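Local coordinates for protein fructokinase (Xylella fastidiosa Temecula1, PDB 3LJS) that probably phosphorylates fructose at the expense of ATP, as a fructokinase of the PfkB family of carbohydrate kinases, at residues T295-V307 and M316-E328. Sequence-based numbering, arbitrary orientation.
Sequences TLRFAAAVGALAV and MPMLSEVLSLIQE
With CG of F298 turned anti to its own nitrogen (chi1 -179°), the ring reaches out to helix 319-328, where V322, its CG1 likewise anti to N (chi1 175°), lays that methyl over one ring face. This CH-pi contact puts V322 CG1 3.9 Å from the F298 ring centroid, displaced toward the rim. L319 CD1, 3.7 Å from F298 CE1, and L323 CD2 approach the rim within the ring plane, while I326 CD1 comes obliquely to F298 CD1; the flat, wide phenylalanine fills the hole among four aliphatic residues. The packing is reciprocal. V322 is itself a knob among F298, A301, V302 and L305, and its beta-branch serves two neighbours: CG1 also meets A301 CB at 3.6 Å, while CG2 faces V302 CG2 at 3.8 Å. A301, whose side chain is a single methyl, fits where the axes of 295-305 and 319-328 come to 9.1 Å, and I326 CG1 packs on it. L305 and L325 lie alongside, pointing opposite ways, with L325 CD2 3.7 Å from L305 CG, and L305 CD1 comes down on the backbone of E321 and V322. P317, a rigid ring with no N-H to satisfy, sets its CB 3.7 Å from L305 CB. E321 OE1, through its anti lone pair, accepts a nearly straight bond from N of the N-cap residue M318 at 3.0 Å, one half of a capping box. The whole is apolar knobs-into-holes packing of two steeply crossed helices (111°), joined through the hairpin of strands 307-308 and 313-315, laying the C-terminal helix across helix 289-305 of the ribokinase-like fold.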
loop_
_atom_site.group_PDB
_atom_site.type_symbol
_atom_site.label_atom_id
_atom_site.label_comp_id
_atom_site.label_asym_id
_atom_site.label_seq_id
_atom_site.Cartn_x
_atom_site.Cartn_y
_atom_site.Cartn_z
ATOM N N THR B 295 -34.233 15.821 -15.230
ATOM C CA THR B 295 -33.104 15.797 -14.313
ATOM C C THR B 295 -32.118 14.670 -14.586
ATOM O O THR B 295 -30.902 14.872 -14.521
ATOM C CB THR B 295 -33.586 15.697 -12.859
ATOM O OG1 THR B 295 -34.196 16.937 -12.486
ATOM C CG2 THR B 295 -32.421 15.388 -11.917
ATOM N N LEU B 296 -32.623 13.481 -14.890
ATOM C CA LEU B 296 -31.722 12.374 -15.158
ATOM C C LEU B 296 -30.999 12.557 -16.492
ATOM O O LEU B 296 -29.919 12.002 -16.691
ATOM C CB LEU B 296 -32.477 11.044 -15.098
ATOM C CG LEU B 296 -33.087 10.812 -13.706
ATOM C CD1 LEU B 296 -33.817 9.479 -13.678
ATOM C CD2 LEU B 296 -31.985 10.848 -12.635
ATOM N N ARG B 297 -31.583 13.328 -17.409
ATOM C CA ARG B 297 -30.906 13.578 -18.681
ATOM C C ARG B 297 -29.636 14.377 -18.374
ATOM O O ARG B 297 -28.580 14.149 -18.967
ATOM C CB ARG B 297 -31.783 14.389 -19.641
ATOM C CG ARG B 297 -30.999 14.912 -20.850
ATOM C CD ARG B 297 -31.839 15.787 -21.778
ATOM N NE ARG B 297 -32.903 15.024 -22.425
ATOM C CZ ARG B 297 -34.193 15.129 -22.124
ATOM N NH1 ARG B 297 -34.599 15.974 -21.184
ATOM N NH2 ARG B 297 -35.079 14.376 -22.761
ATOM N N PHE B 298 -29.757 15.327 -17.450
ATOM C CA PHE B 298 -28.620 16.149 -17.041
ATOM C C PHE B 298 -27.546 15.241 -16.442
ATOM O O PHE B 298 -26.367 15.335 -16.789
ATOM C CB PHE B 298 -29.061 17.167 -15.983
ATOM C CG PHE B 298 -27.959 18.068 -15.509
ATOM C CD1 PHE B 298 -27.721 19.288 -16.139
ATOM C CD2 PHE B 298 -27.141 17.691 -14.441
ATOM C CE1 PHE B 298 -26.683 20.124 -15.714
ATOM C CE2 PHE B 298 -26.100 18.517 -14.007
ATOM C CZ PHE B 298 -25.867 19.735 -14.642
ATOM N N ALA B 299 -27.962 14.375 -15.524
ATOM C CA ALA B 299 -27.035 13.451 -14.868
ATOM C C ALA B 299 -26.295 12.592 -15.896
ATOM O O ALA B 299 -25.083 12.367 -15.777
ATOM C CB ALA B 299 -27.797 12.565 -13.888
ATOM N N ALA B 300 -27.021 12.115 -16.904
ATOM C CA ALA B 300 -26.419 11.286 -17.948
ATOM C C ALA B 300 -25.390 12.097 -18.734
ATOM O O ALA B 300 -24.343 11.576 -19.128
ATOM C CB ALA B 300 -27.499 10.758 -18.884
ATOM N N ALA B 301 -25.686 13.375 -18.958
ATOM C CA ALA B 301 -24.767 14.237 -19.698
ATOM C C ALA B 301 -23.464 14.409 -18.927
ATOM O O ALA B 301 -22.387 14.407 -19.516
ATOM C CB ALA B 301 -25.410 15.596 -19.958
ATOM N N VAL B 302 -23.562 14.561 -17.608
ATOM C CA VAL B 302 -22.374 14.705 -16.768
ATOM C C VAL B 302 -21.533 13.421 -16.864
ATOM O O VAL B 302 -20.312 13.466 -17.046
ATOM C CB VAL B 302 -22.763 14.943 -15.279
ATOM C CG1 VAL B 302 -21.502 14.993 -14.408
ATOM C CG2 VAL B 302 -23.545 16.253 -15.142
ATOM N N GLY B 303 -22.201 12.276 -16.744
ATOM C CA GLY B 303 -21.507 11.003 -16.818
ATOM C C GLY B 303 -20.836 10.790 -18.159
ATOM O O GLY B 303 -19.749 10.223 -18.235
ATOM N N ALA B 304 -21.480 11.254 -19.225
ATOM C CA ALA B 304 -20.938 11.098 -20.567
ATOM C C ALA B 304 -19.706 11.968 -20.814
ATOM O O ALA B 304 -18.823 11.594 -21.590
ATOM C CB ALA B 304 -22.021 11.413 -21.605
ATOM N N LEU B 305 -19.643 13.122 -20.154
ATOM C CA LEU B 305 -18.521 14.043 -20.332
ATOM C C LEU B 305 -17.333 13.769 -19.422
ATOM O O LEU B 305 -16.208 14.181 -19.727
ATOM C CB LEU B 305 -18.990 15.483 -20.124
ATOM C CG LEU B 305 -19.877 16.090 -21.218
ATOM C CD1 LEU B 305 -20.499 17.388 -20.721
ATOM C CD2 LEU B 305 -19.040 16.331 -22.469
ATOM N N ALA B 306 -17.578 13.097 -18.300
ATOM C CA ALA B 306 -16.511 12.780 -17.358
ATOM C C ALA B 306 -15.471 11.900 -18.041
ATOM O O ALA B 306 -15.818 10.999 -18.801
ATOM C CB ALA B 306 -17.082 12.062 -16.132
ATOM N N VAL B 307 -14.196 12.163 -17.769
ATOM C CA VAL B 307 -13.118 11.384 -18.367
ATOM C C VAL B 307 -12.470 10.459 -17.341
ATOM O O VAL B 307 -12.128 10.886 -16.240
ATOM C CB VAL B 307 -12.029 12.302 -18.955
ATOM C CG1 VAL B 307 -10.863 11.462 -19.470
ATOM C CG2 VAL B 307 -12.619 13.154 -20.071
HETATM N N MSE B 316 -13.681 16.228 -14.575
HETATM C CA MSE B 316 -15.123 16.363 -14.387
HETATM C C MSE B 316 -15.546 17.577 -15.210
HETATM O O MSE B 316 -14.793 18.543 -15.335
HETATM C CB MSE B 316 -15.454 16.578 -12.907
HETATM C CG MSE B 316 -15.024 15.422 -12.013
HETATM SE SE MSE B 316 -15.913 13.769 -12.491
HETATM C CE MSE B 316 -15.713 12.828 -10.796
ATOM N N PRO B 317 -16.757 17.548 -15.780
ATOM C CA PRO B 317 -17.217 18.679 -16.589
ATOM C C PRO B 317 -17.827 19.834 -15.793
ATOM O O PRO B 317 -18.375 19.636 -14.707
ATOM C CB PRO B 317 -18.236 18.028 -17.511
ATOM C CG PRO B 317 -18.909 17.051 -16.572
ATOM C CD PRO B 317 -17.721 16.432 -15.835
HETATM N N MSE B 318 -17.719 21.038 -16.343
HETATM C CA MSE B 318 -18.292 22.220 -15.720
HETATM C C MSE B 318 -19.741 22.326 -16.197
HETATM O O MSE B 318 -20.129 21.684 -17.175
HETATM C CB MSE B 318 -17.522 23.477 -16.128
HETATM C CG MSE B 318 -16.069 23.489 -15.687
HETATM SE SE MSE B 318 -15.193 25.147 -16.206
HETATM C CE MSE B 318 -15.073 24.818 -18.109
ATOM N N LEU B 319 -20.535 23.136 -15.506
ATOM C CA LEU B 319 -21.941 23.294 -15.864
ATOM C C LEU B 319 -22.128 23.689 -17.331
ATOM O O LEU B 319 -22.934 23.093 -18.045
ATOM C CB LEU B 319 -22.605 24.329 -14.953
ATOM C CG LEU B 319 -24.083 24.614 -15.233
ATOM C CD1 LEU B 319 -24.886 23.322 -15.133
ATOM C CD2 LEU B 319 -24.601 25.645 -14.241
ATOM N N SER B 320 -21.364 24.679 -17.784
ATOM C CA SER B 320 -21.466 25.147 -19.163
ATOM C C SER B 320 -21.273 24.022 -20.183
ATOM O O SER B 320 -21.989 23.956 -21.183
ATOM C CB SER B 320 -20.437 26.252 -19.418
ATOM O OG SER B 320 -19.126 25.793 -19.126
ATOM N N GLU B 321 -20.306 23.146 -19.928
ATOM C CA GLU B 321 -20.020 22.033 -20.825
ATOM C C GLU B 321 -21.139 20.996 -20.842
ATOM O O GLU B 321 -21.455 20.432 -21.891
ATOM C CB GLU B 321 -18.704 21.371 -20.416
ATOM C CG GLU B 321 -17.538 22.336 -20.444
ATOM C CD GLU B 321 -16.243 21.698 -19.998
ATOM O OE1 GLU B 321 -16.221 21.108 -18.899
ATOM O OE2 GLU B 321 -15.246 21.795 -20.742
ATOM N N VAL B 322 -21.731 20.738 -19.680
ATOM C CA VAL B 322 -22.829 19.783 -19.600
ATOM C C VAL B 322 -24.053 20.346 -20.327
ATOM O O VAL B 322 -24.687 19.654 -21.125
ATOM C CB VAL B 322 -23.216 19.492 -18.136
ATOM C CG1 VAL B 322 -24.443 18.578 -18.095
ATOM C CG2 VAL B 322 -22.043 18.855 -17.409
ATOM N N LEU B 323 -24.388 21.604 -20.053
ATOM C CA LEU B 323 -25.536 22.224 -20.700
ATOM C C LEU B 323 -25.344 22.318 -22.216
ATOM O O LEU B 323 -26.304 22.167 -22.968
ATOM C CB LEU B 323 -25.806 23.612 -20.099
ATOM C CG LEU B 323 -26.239 23.605 -18.625
ATOM C CD1 LEU B 323 -26.440 25.035 -18.125
ATOM C CD2 LEU B 323 -27.538 22.805 -18.478
ATOM N N SER B 324 -24.109 22.549 -22.668
ATOM C CA SER B 324 -23.844 22.640 -24.102
ATOM C C SER B 324 -24.093 21.300 -24.767
ATOM O O SER B 324 -24.636 21.245 -25.873
ATOM C CB SER B 324 -22.397 23.071 -24.380
ATOM O OG SER B 324 -22.178 24.401 -23.957
ATOM N N LEU B 325 -23.686 20.219 -24.105
ATOM C CA LEU B 325 -23.893 18.883 -24.663
ATOM C C LEU B 325 -25.381 18.600 -24.814
ATOM O O LEU B 325 -25.830 18.097 -25.847
ATOM C CB LEU B 325 -23.263 17.808 -23.769
ATOM C CG LEU B 325 -23.626 16.368 -24.153
ATOM C CD1 LEU B 325 -23.181 16.081 -25.583
ATOM C CD2 LEU B 325 -22.972 15.391 -23.182
ATOM N N ILE B 326 -26.147 18.921 -23.777
ATOM C CA ILE B 326 -27.588 18.695 -23.805
ATOM C C ILE B 326 -28.245 19.554 -24.885
ATOM O O ILE B 326 -29.140 19.099 -25.600
ATOM C CB ILE B 326 -28.224 19.032 -22.450
ATOM C CG1 ILE B 326 -27.645 18.114 -21.370
ATOM C CG2 ILE B 326 -29.740 18.879 -22.535
ATOM C CD1 ILE B 326 -28.054 18.499 -19.957
ATOM N N GLN B 327 -27.798 20.802 -24.987
ATOM C CA GLN B 327 -28.331 21.732 -25.979
ATOM C C GLN B 327 -28.018 21.232 -27.391
ATOM O O GLN B 327 -28.898 21.184 -28.249
ATOM C CB GLN B 327 -27.723 23.124 -25.762
ATOM C CG GLN B 327 -28.097 24.179 -26.804
ATOM C CD GLN B 327 -29.585 24.472 -26.854
ATOM O OE1 GLN B 327 -30.289 24.363 -25.850
ATOM N NE2 GLN B 327 -30.067 24.866 -28.026
ATOM N N GLU B 328 -26.762 20.856 -27.620
ATOM C CA GLU B 328 -26.322 20.359 -28.923
ATOM C C GLU B 328 -27.012 19.065 -29.311
ATOM O O GLU B 328 -27.664 18.986 -30.351
ATOM C CB GLU B 328 -24.810 20.125 -28.928
ATOM C CG GLU B 328 -24.002 21.396 -28.875
ATOM C CD GLU B 328 -24.425 22.371 -29.950
ATOM O OE1 GLU B 328 -24.281 22.035 -31.146
ATOM O OE2 GLU B 328 -24.911 23.470 -29.601
#